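Local coordinates for dITP/XTP pyrophosphatase (Coxiella burnetii, PDB 3TQU), which probably hydrolyses non-canonical purine nucleoside triphosphates such as XTP, dITP and ITP to their monophosphates and diphosphate, clearing them from the nucleotide pool, at residues A[4-12]-A[28-37]. Sequence-based numbering, arbitrary orientation.
Sequences MLEIVLASQ and EIKFIPQTEF
Leu5, Ile7 and Leu9 each give their N-H to, and take one from, the strand beside them (Glu28, Lys30, Ile32, Gln34), pairing strands 5-9 and 29-33 in parallel. The Lys30 N to Leu5 O bond is the straightest (2.8 Å, 168° at the hydrogen), whereas Leu9 N sits above the carbonyl plane of Ile32 O. Proline suits position 33 because the ladder needs no N-H there; its CA, like those of Ile29 and Phe31, makes a CA-H...O contact, here with Leu9 O. At the exposed start, water 1 also bridges Leu5 N and Glu28 O, whose bond is longer, 3.3 Å.

Among apolar contacts, Leu9 and Phe31 pack against helix 14-23. Ile7 and Phe31 run side by side; with Ile7 CG1 beside its backbone N (chi1 -56°), CG2 comes 3.6 Å from Phe31 CE1 and CD1 reaches Ile29 CG2. On the other face Val8 CG2 meets Phe37 CE2 at 3.8 Å, near helix 49-64.

Among polar side chains, buried Gln34 lies against Ala10, whose small CB is 3.5 Å from OE1. Glu6 and Lys30 suit the more open strand start; Glu6 OE2 stays 4.6 Å from Lys30 NZ, beyond a salt bridge. Water 2 links Ser11 O to Thr35 N.

Backbone bonds and apolar side chains thus fix strand 5-9 of this beta-alpha-beta unit against edge strand 29-33, just before Ser11 and Gln12, predicted to bind substrate.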
loop_
_atom_site.group_PDB
_atom_site.type_symbol
_atom_site.label_atom_id
_atom_site.label_comp_id
_atom_site.label_asym_id
_atom_site.label_seq_id
_atom_site.Cartn_x
_atom_site.Cartn_y
_atom_site.Cartn_z
HETATM N N MSE A 4 -6.705 -17.931 -20.470
HETATM C CA MSE A 4 -5.567 -17.045 -20.258
HETATM C C MSE A 4 -6.004 -15.775 -19.536
HETATM O O MSE A 4 -6.815 -15.007 -20.048
HETATM C CB MSE A 4 -4.903 -16.696 -21.595
HETATM C CG MSE A 4 -3.754 -15.694 -21.508
HETATM SE SE MSE A 4 -1.978 -16.489 -21.274
HETATM C CE MSE A 4 -2.099 -17.902 -22.617
ATOM N N LEU A 5 -5.470 -15.568 -18.337
ATOM C CA LEU A 5 -5.736 -14.354 -17.577
ATOM C C LEU A 5 -5.106 -13.157 -18.279
ATOM O O LEU A 5 -3.917 -13.170 -18.594
ATOM C CB LEU A 5 -5.175 -14.487 -16.159
ATOM C CG LEU A 5 -5.337 -13.291 -15.217
ATOM C CD1 LEU A 5 -6.798 -12.887 -15.095
ATOM C CD2 LEU A 5 -4.751 -13.610 -13.855
ATOM N N GLU A 6 -5.909 -12.125 -18.527
ATOM C CA GLU A 6 -5.423 -10.908 -19.167
ATOM C C GLU A 6 -5.324 -9.754 -18.174
ATOM O O GLU A 6 -6.312 -9.389 -17.536
ATOM C CB GLU A 6 -6.338 -10.511 -20.327
ATOM C CG GLU A 6 -6.311 -11.466 -21.507
ATOM C CD GLU A 6 -7.163 -10.978 -22.663
ATOM O OE1 GLU A 6 -8.276 -10.466 -22.413
ATOM O OE2 GLU A 6 -6.717 -11.095 -23.824
ATOM N N ILE A 7 -4.131 -9.182 -18.047
ATOM C CA ILE A 7 -3.936 -8.028 -17.176
ATOM C C ILE A 7 -3.322 -6.872 -17.956
ATOM O O ILE A 7 -2.345 -7.052 -18.676
ATOM C CB ILE A 7 -3.043 -8.370 -15.967
ATOM C CG1 ILE A 7 -3.627 -9.549 -15.182
ATOM C CG2 ILE A 7 -2.894 -7.161 -15.052
ATOM C CD1 ILE A 7 -2.748 -10.020 -14.041
ATOM N N VAL A 8 -3.905 -5.689 -17.815
ATOM C CA VAL A 8 -3.407 -4.508 -18.509
ATOM C C VAL A 8 -2.252 -3.875 -17.748
ATOM O O VAL A 8 -2.329 -3.682 -16.535
ATOM C CB VAL A 8 -4.517 -3.451 -18.698
ATOM C CG1 VAL A 8 -3.930 -2.159 -19.255
ATOM C CG2 VAL A 8 -5.609 -3.983 -19.611
ATOM N N LEU A 9 -1.182 -3.560 -18.470
ATOM C CA LEU A 9 -0.039 -2.861 -17.905
ATOM C C LEU A 9 -0.158 -1.379 -18.240
ATOM O O LEU A 9 -0.218 -1.008 -19.411
ATOM C CB LEU A 9 1.261 -3.423 -18.489
ATOM C CG LEU A 9 2.562 -3.114 -17.739
ATOM C CD1 LEU A 9 2.576 -3.807 -16.382
ATOM C CD2 LEU A 9 3.766 -3.548 -18.563
ATOM N N ALA A 10 -0.195 -0.533 -17.216
ATOM C CA ALA A 10 -0.379 0.899 -17.431
ATOM C C ALA A 10 0.840 1.557 -18.086
ATOM O O ALA A 10 0.717 2.577 -18.763
ATOM C CB ALA A 10 -0.724 1.593 -16.118
ATOM N N SER A 11 2.010 0.959 -17.898
ATOM C CA SER A 11 3.263 1.545 -18.372
ATOM C C SER A 11 3.468 1.447 -19.888
ATOM O O SER A 11 3.053 0.480 -20.522
ATOM C CB SER A 11 4.441 0.887 -17.653
ATOM O OG SER A 11 5.672 1.418 -18.104
ATOM N N GLN A 12 4.112 2.461 -20.458
ATOM C CA GLN A 12 4.513 2.441 -21.860
ATOM C C GLN A 12 5.969 2.012 -21.958
ATOM O O GLN A 12 6.562 2.023 -23.037
ATOM C CB GLN A 12 4.361 3.824 -22.491
ATOM C CG GLN A 12 2.939 4.351 -22.580
ATOM C CD GLN A 12 2.839 5.559 -23.494
ATOM O OE1 GLN A 12 3.261 5.510 -24.651
ATOM N NE2 GLN A 12 2.298 6.656 -22.975
ATOM N N GLU A 28 0.057 -18.746 -16.641
ATOM C CA GLU A 28 -0.856 -18.465 -17.742
ATOM C C GLU A 28 -1.452 -17.069 -17.611
ATOM O O GLU A 28 -2.649 -16.914 -17.357
ATOM C CB GLU A 28 -1.969 -19.510 -17.818
ATOM C CG GLU A 28 -1.476 -20.899 -18.171
ATOM C CD GLU A 28 -0.510 -20.887 -19.339
ATOM O OE1 GLU A 28 0.689 -21.156 -19.115
ATOM O OE2 GLU A 28 -0.949 -20.606 -20.476
ATOM N N ILE A 29 -0.605 -16.059 -17.780
ATOM C CA ILE A 29 -1.036 -14.669 -17.720
ATOM C C ILE A 29 -0.449 -13.879 -18.883
ATOM O O ILE A 29 0.721 -14.046 -19.232
ATOM C CB ILE A 29 -0.619 -14.000 -16.398
ATOM C CG1 ILE A 29 -1.182 -14.773 -15.204
ATOM C CG2 ILE A 29 -1.088 -12.554 -16.364
ATOM C CD1 ILE A 29 -0.899 -14.120 -13.870
ATOM N N LYS A 30 -1.268 -13.020 -19.480
ATOM C CA LYS A 30 -0.825 -12.188 -20.588
ATOM C C LYS A 30 -0.982 -10.716 -20.243
ATOM O O LYS A 30 -2.093 -10.240 -20.005
ATOM C CB LYS A 30 -1.625 -12.505 -21.852
ATOM C CG LYS A 30 -1.267 -11.634 -23.050
ATOM C CD LYS A 30 -2.246 -11.846 -24.195
ATOM C CE LYS A 30 -2.274 -13.299 -24.641
ATOM N NZ LYS A 30 -3.314 -13.543 -25.680
ATOM N N PHE A 31 0.134 -9.995 -20.211
ATOM C CA PHE A 31 0.085 -8.562 -19.959
ATOM C C PHE A 31 -0.061 -7.771 -21.253
ATOM O O PHE A 31 0.640 -8.022 -22.234
ATOM C CB PHE A 31 1.313 -8.110 -19.173
ATOM C CG PHE A 31 1.238 -8.441 -17.712
ATOM C CD1 PHE A 31 0.723 -7.528 -16.809
ATOM C CD2 PHE A 31 1.657 -9.676 -17.246
ATOM C CE1 PHE A 31 0.644 -7.835 -15.459
ATOM C CE2 PHE A 31 1.576 -9.986 -15.902
ATOM C CZ PHE A 31 1.068 -9.065 -15.010
ATOM N N ILE A 32 -0.983 -6.816 -21.244
ATOM C CA ILE A 32 -1.250 -5.991 -22.411
ATOM C C ILE A 32 -1.066 -4.525 -22.052
ATOM O O ILE A 32 -1.752 -4.007 -21.171
ATOM C CB ILE A 32 -2.687 -6.200 -22.911
ATOM C CG1 ILE A 32 -2.964 -7.691 -23.122
ATOM C CG2 ILE A 32 -2.929 -5.398 -24.185
ATOM C CD1 ILE A 32 -4.392 -7.993 -23.504
ATOM N N PRO A 33 -0.128 -3.847 -22.725
ATOM C CA PRO A 33 0.096 -2.423 -22.462
ATOM C C PRO A 33 -1.192 -1.638 -22.695
ATOM O O PRO A 33 -1.937 -1.950 -23.627
ATOM C CB PRO A 33 1.159 -2.038 -23.501
ATOM C CG PRO A 33 1.852 -3.323 -23.831
ATOM C CD PRO A 33 0.787 -4.378 -23.751
ATOM N N GLN A 34 -1.458 -0.644 -21.855
ATOM C CA GLN A 34 -2.696 0.117 -21.974
ATOM C C GLN A 34 -2.802 0.789 -23.335
ATOM O O GLN A 34 -3.899 1.072 -23.809
ATOM C CB GLN A 34 -2.830 1.144 -20.848
ATOM C CG GLN A 34 -1.821 2.277 -20.889
ATOM C CD GLN A 34 -2.009 3.251 -19.744
ATOM O OE1 GLN A 34 -2.654 2.931 -18.743
ATOM N NE2 GLN A 34 -1.448 4.447 -19.884
ATOM N N THR A 35 -1.660 1.027 -23.971
ATOM C CA THR A 35 -1.644 1.635 -25.298
ATOM C C THR A 35 -2.371 0.790 -26.340
ATOM O O THR A 35 -2.790 1.302 -27.377
ATOM C CB THR A 35 -0.209 1.896 -25.779
ATOM O OG1 THR A 35 0.570 0.705 -25.614
ATOM C CG2 THR A 35 0.421 3.031 -24.978
ATOM N N GLU A 36 -2.522 -0.502 -26.066
ATOM C CA GLU A 36 -3.209 -1.397 -26.994
ATOM C C GLU A 36 -4.721 -1.227 -26.920
ATOM O O GLU A 36 -5.464 -1.795 -27.724
ATOM C CB GLU A 36 -2.815 -2.849 -26.730
ATOM C CG GLU A 36 -1.424 -3.193 -27.234
ATOM C CD GLU A 36 -1.310 -3.042 -28.740
ATOM O OE1 GLU A 36 -1.972 -3.814 -29.463
ATOM O OE2 GLU A 36 -0.569 -2.147 -29.200
ATOM N N PHE A 37 -5.161 -0.442 -25.941
ATOM C CA PHE A 37 -6.567 -0.089 -25.775
ATOM C C PHE A 37 -6.745 1.402 -26.019
ATOM O O PHE A 37 -7.816 1.957 -25.783
ATOM C CB PHE A 37 -7.037 -0.420 -24.357
ATOM C CG PHE A 37 -7.071 -1.889 -24.054
ATOM C CD1 PHE A 37 -8.250 -2.607 -24.177
ATOM C CD2 PHE A 37 -5.929 -2.553 -23.645
ATOM C CE1 PHE A 37 -8.288 -3.960 -23.897
ATOM C CE2 PHE A 37 -5.959 -3.907 -23.365
ATOM C CZ PHE A 37 -7.139 -4.611 -23.491
HETATM O O HOH W 1 -5.028 -18.072 -16.807
HETATM O O HOH W 2 0.980 1.106 -22.405
#